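Local coordinates for protein 3-hydroxyisobutyryl-CoA hydrolase (Mycobacterium thermoresistibile, PDB 4HDT) that probably hydrolyses 3-hydroxyisobutyryl-CoA to 3-hydroxyisobutyrate and CoA, as a zinc-binding member of the crotonase-like family, at residues A[289-299]-A[337-348]. Residues are numbered along the deposited sequence; the frame is centred on the assembly and turned at random.
Sequences LRQEYRVSCAS and AYFAPVDPELTF
The C-terminal segment that follows helix 332-336 is fastened along helix 285-299 of this crotonase-family chain, with R294 and E345 as its polar centre. R294 grips the carboxylate side-on: NE reaches E345 OE1 at 3.0 Å and NH2 reaches E345 OE2 at 2.8 Å, both oxygens near the guanidinium plane. The salt bridge is not coplanar, since the two planes stand 46° apart; OE1 is met on its syn side, whereas NH2 approaches OE2 from above the carboxylate. E345 bends at chi2 (-82°), folding its carboxylate back toward the helix, and P341 CA lies over one guanidinium face. A water bound to E345 OE1 also bridges R290 O and L346 N, tying the tail backbone to the helix.

Apolar contacts extend from this centre. V295 CG2 sits over the F339 ring, 4.1 Å from its centroid, a CH-pi contact, while Q291 CG meets the ring edge. With CG anti to the backbone N (chi1 -177°), Y293 turns its ring to the segment 337-348, where CD2 packs obliquely on L346 CB (3.9 Å) and CE2 on V342 CG2. L346 CD2 in turn reaches L289 CB, and F348 CZ closes on the same CB at 4.0 Å. F339 and Y338 also touch helix 266-279, and F348 touches helix 85-103; the geometry is that of a C-terminal loop held along a helix by a bidentate arginine-glutamate salt bridge flanked by aromatic side chains.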
loop_
_atom_site.group_PDB
_atom_site.type_symbol
_atom_site.label_atom_id
_atom_site.label_comp_id
_atom_site.label_asym_id
_atom_site.label_seq_id
_atom_site.Cartn_x
_atom_site.Cartn_y
_atom_site.Cartn_z
ATOM N N LEU A 289 8.436 7.677 5.095
ATOM C CA LEU A 289 7.190 7.757 5.883
ATOM C C LEU A 289 7.008 9.148 6.481
ATOM O O LEU A 289 5.898 9.588 6.665
ATOM C CB LEU A 289 7.183 6.700 6.991
ATOM C CG LEU A 289 7.012 5.266 6.451
ATOM C CD1 LEU A 289 7.461 4.198 7.449
ATOM C CD2 LEU A 289 5.581 5.040 6.064
ATOM N N ARG A 290 8.098 9.819 6.863
ATOM C CA ARG A 290 7.961 11.190 7.396
ATOM C C ARG A 290 7.354 12.133 6.359
ATOM O O ARG A 290 6.557 12.988 6.698
ATOM C CB ARG A 290 9.314 11.784 7.790
ATOM C CG ARG A 290 9.985 11.168 8.960
ATOM C CD ARG A 290 11.313 11.925 9.176
ATOM N NE ARG A 290 12.437 11.019 9.385
ATOM C CZ ARG A 290 12.804 10.560 10.575
ATOM N NH1 ARG A 290 12.162 10.910 11.700
ATOM N NH2 ARG A 290 13.807 9.715 10.641
ATOM N N GLN A 291 7.756 11.972 5.099
ATOM C CA GLN A 291 7.221 12.749 4.002
ATOM C C GLN A 291 5.761 12.391 3.791
ATOM O O GLN A 291 4.897 13.266 3.656
ATOM C CB GLN A 291 8.019 12.504 2.728
ATOM C CG GLN A 291 7.539 13.245 1.490
ATOM C CD GLN A 291 8.590 13.154 0.398
ATOM O OE1 GLN A 291 9.530 13.968 0.361
ATOM N NE2 GLN A 291 8.475 12.160 -0.433
ATOM N N GLU A 292 5.476 11.103 3.770
ATOM C CA GLU A 292 4.113 10.655 3.569
ATOM C C GLU A 292 3.198 11.193 4.673
ATOM O O GLU A 292 2.031 11.522 4.444
ATOM C CB GLU A 292 4.044 9.128 3.549
ATOM C CG GLU A 292 4.595 8.467 2.278
ATOM C CD GLU A 292 4.586 6.946 2.313
ATOM O OE1 GLU A 292 4.041 6.369 3.265
ATOM O OE2 GLU A 292 5.138 6.316 1.374
ATOM N N TYR A 293 3.707 11.291 5.880
ATOM C CA TYR A 293 2.881 11.772 6.992
ATOM C C TYR A 293 2.519 13.252 6.786
ATOM O O TYR A 293 1.379 13.640 7.019
ATOM C CB TYR A 293 3.629 11.583 8.316
ATOM C CG TYR A 293 2.858 11.982 9.541
ATOM C CD1 TYR A 293 1.794 11.185 10.008
ATOM C CD2 TYR A 293 3.191 13.129 10.244
ATOM C CE1 TYR A 293 1.077 11.533 11.125
ATOM C CE2 TYR A 293 2.473 13.488 11.348
ATOM C CZ TYR A 293 1.425 12.708 11.801
ATOM O OH TYR A 293 0.752 13.157 12.933
ATOM N N ARG A 294 3.479 14.070 6.352
ATOM C CA ARG A 294 3.180 15.481 6.012
ATOM C C ARG A 294 2.080 15.543 4.946
ATOM O O ARG A 294 1.129 16.312 5.061
ATOM C CB ARG A 294 4.413 16.227 5.486
ATOM C CG ARG A 294 5.509 16.387 6.539
ATOM C CD ARG A 294 6.761 16.996 5.930
ATOM N NE ARG A 294 7.672 17.543 6.918
ATOM C CZ ARG A 294 8.795 18.221 6.622
ATOM N NH1 ARG A 294 9.165 18.401 5.350
ATOM N NH2 ARG A 294 9.555 18.713 7.596
ATOM N N VAL A 295 2.205 14.701 3.924
ATOM C CA VAL A 295 1.242 14.684 2.820
ATOM C C VAL A 295 -0.147 14.265 3.305
ATOM O O VAL A 295 -1.150 14.921 2.962
ATOM C CB VAL A 295 1.746 13.800 1.670
ATOM C CG1 VAL A 295 0.704 13.543 0.593
ATOM C CG2 VAL A 295 3.014 14.419 1.037
ATOM N N SER A 296 -0.212 13.199 4.105
ATOM C CA SER A 296 -1.502 12.731 4.643
ATOM C C SER A 296 -2.156 13.798 5.524
ATOM O O SER A 296 -3.328 14.066 5.390
ATOM C CB SER A 296 -1.353 11.411 5.390
ATOM O OG SER A 296 -0.855 10.381 4.521
ATOM N N CYS A 297 -1.367 14.396 6.413
ATOM C CA CYS A 297 -1.847 15.477 7.266
ATOM C C CYS A 297 -2.409 16.628 6.446
ATOM O O CYS A 297 -3.476 17.175 6.783
ATOM C CB CYS A 297 -0.732 15.969 8.154
ATOM S SG CYS A 297 -0.360 14.880 9.559
ATOM N N ALA A 298 -1.689 17.023 5.397
ATOM C CA ALA A 298 -2.165 18.092 4.511
ATOM C C ALA A 298 -3.490 17.701 3.827
ATOM O O ALA A 298 -4.421 18.544 3.739
ATOM C CB ALA A 298 -1.091 18.445 3.485
ATOM N N SER A 299 -3.587 16.447 3.393
ATOM C CA SER A 299 -4.788 15.970 2.716
ATOM C C SER A 299 -6.038 16.077 3.627
ATOM O O SER A 299 -7.158 16.251 3.133
ATOM C CB SER A 299 -4.618 14.547 2.224
ATOM O OG SER A 299 -4.867 13.669 3.292
ATOM N N ALA A 337 2.243 22.811 -0.966
ATOM C CA ALA A 337 1.531 22.882 0.338
ATOM C C ALA A 337 1.400 21.521 1.031
ATOM O O ALA A 337 1.347 21.457 2.247
ATOM C CB ALA A 337 0.159 23.494 0.143
ATOM N N TYR A 338 1.370 20.431 0.276
ATOM C CA TYR A 338 1.229 19.107 0.874
ATOM C C TYR A 338 2.490 18.617 1.561
ATOM O O TYR A 338 2.443 17.684 2.350
ATOM C CB TYR A 338 0.779 18.084 -0.150
ATOM C CG TYR A 338 -0.696 18.123 -0.486
ATOM C CD1 TYR A 338 -1.228 19.138 -1.272
ATOM C CD2 TYR A 338 -1.520 17.088 -0.096
ATOM C CE1 TYR A 338 -2.584 19.154 -1.607
ATOM C CE2 TYR A 338 -2.864 17.062 -0.448
ATOM C CZ TYR A 338 -3.394 18.093 -1.198
ATOM O OH TYR A 338 -4.719 18.038 -1.552
ATOM N N PHE A 339 3.622 19.275 1.302
ATOM C CA PHE A 339 4.912 18.863 1.824
ATOM C C PHE A 339 5.373 19.758 2.960
ATOM O O PHE A 339 6.494 19.609 3.423
ATOM C CB PHE A 339 5.940 18.829 0.677
ATOM C CG PHE A 339 5.608 17.818 -0.367
ATOM C CD1 PHE A 339 6.011 16.512 -0.217
ATOM C CD2 PHE A 339 4.863 18.156 -1.499
ATOM C CE1 PHE A 339 5.662 15.546 -1.153
ATOM C CE2 PHE A 339 4.531 17.207 -2.444
ATOM C CZ PHE A 339 4.919 15.906 -2.274
ATOM N N ALA A 340 4.478 20.612 3.458
ATOM C CA ALA A 340 4.812 21.498 4.559
ATOM C C ALA A 340 5.118 20.720 5.838
ATOM O O ALA A 340 4.521 19.644 6.117
ATOM C CB ALA A 340 3.699 22.490 4.797
ATOM N N PRO A 341 6.075 21.247 6.625
ATOM C CA PRO A 341 6.331 20.709 7.963
ATOM C C PRO A 341 5.092 20.664 8.809
ATOM O O PRO A 341 4.228 21.534 8.694
ATOM C CB PRO A 341 7.263 21.753 8.595
ATOM C CG PRO A 341 7.957 22.389 7.456
ATOM C CD PRO A 341 7.033 22.303 6.259
ATOM N N VAL A 342 5.047 19.692 9.704
ATOM C CA VAL A 342 3.960 19.581 10.667
ATOM C C VAL A 342 4.580 19.412 12.055
ATOM O O VAL A 342 5.766 19.140 12.167
ATOM C CB VAL A 342 3.038 18.402 10.317
ATOM C CG1 VAL A 342 2.407 18.632 8.949
ATOM C CG2 VAL A 342 3.770 17.062 10.412
ATOM N N ASP A 343 3.777 19.570 13.097
ATOM C CA ASP A 343 4.288 19.573 14.466
ATOM C C ASP A 343 3.286 18.836 15.339
ATOM O O ASP A 343 2.209 19.370 15.614
ATOM C CB ASP A 343 4.495 21.003 14.945
ATOM C CG ASP A 343 5.169 21.074 16.316
ATOM O OD1 ASP A 343 5.269 20.051 17.023
ATOM O OD2 ASP A 343 5.598 22.170 16.712
ATOM N N PRO A 344 3.644 17.632 15.827
ATOM C CA PRO A 344 4.947 17.017 15.713
ATOM C C PRO A 344 5.104 16.333 14.368
ATOM O O PRO A 344 4.124 15.894 13.773
ATOM C CB PRO A 344 4.936 15.965 16.833
ATOM C CG PRO A 344 3.525 15.547 16.909
ATOM C CD PRO A 344 2.762 16.856 16.730
ATOM N N GLU A 345 6.342 16.255 13.917
ATOM C CA GLU A 345 6.686 15.403 12.800
ATOM C C GLU A 345 6.557 13.938 13.241
ATOM O O GLU A 345 6.544 13.617 14.443
ATOM C CB GLU A 345 8.109 15.675 12.345
ATOM C CG GLU A 345 8.393 17.104 11.914
ATOM C CD GLU A 345 7.989 17.450 10.490
ATOM O OE1 GLU A 345 7.473 16.615 9.745
ATOM O OE2 GLU A 345 8.198 18.608 10.091
ATOM N N LEU A 346 6.483 13.029 12.268
ATOM C CA LEU A 346 6.442 11.596 12.570
ATOM C C LEU A 346 7.842 11.241 13.121
ATOM O O LEU A 346 8.866 11.628 12.538
ATOM C CB LEU A 346 6.121 10.801 11.294
ATOM C CG LEU A 346 6.189 9.285 11.420
ATOM C CD1 LEU A 346 5.091 8.791 12.332
ATOM C CD2 LEU A 346 6.076 8.579 10.093
ATOM N N THR A 347 7.860 10.568 14.267
ATOM C CA THR A 347 9.103 10.085 14.886
ATOM C C THR A 347 8.986 8.592 15.214
ATOM O O THR A 347 7.886 8.037 15.296
ATOM C CB THR A 347 9.439 10.873 16.171
ATOM O OG1 THR A 347 8.333 10.799 17.086
ATOM C CG2 THR A 347 9.701 12.299 15.805
ATOM N N PHE A 348 10.147 7.935 15.350
ATOM C CA PHE A 348 10.205 6.466 15.452
ATOM C C PHE A 348 10.883 5.946 16.707
ATOM O O PHE A 348 11.307 4.798 16.769
ATOM C CB PHE A 348 10.919 5.912 14.236
ATOM C CG PHE A 348 10.229 6.258 12.967
ATOM C CD1 PHE A 348 10.534 7.444 12.318
ATOM C CD2 PHE A 348 9.303 5.410 12.413
ATOM C CE1 PHE A 348 9.892 7.798 11.151
ATOM C CE2 PHE A 348 8.673 5.746 11.243
ATOM C CZ PHE A 348 8.961 6.943 10.604
HETATM O O HOH W 1 6.475 14.011 9.480
HETATM O O HOH W 2 1.316 15.964 13.648
HETATM O O HOH W 3 1.903 19.088 5.416
HETATM O O HOH W 4 8.167 16.943 3.129
#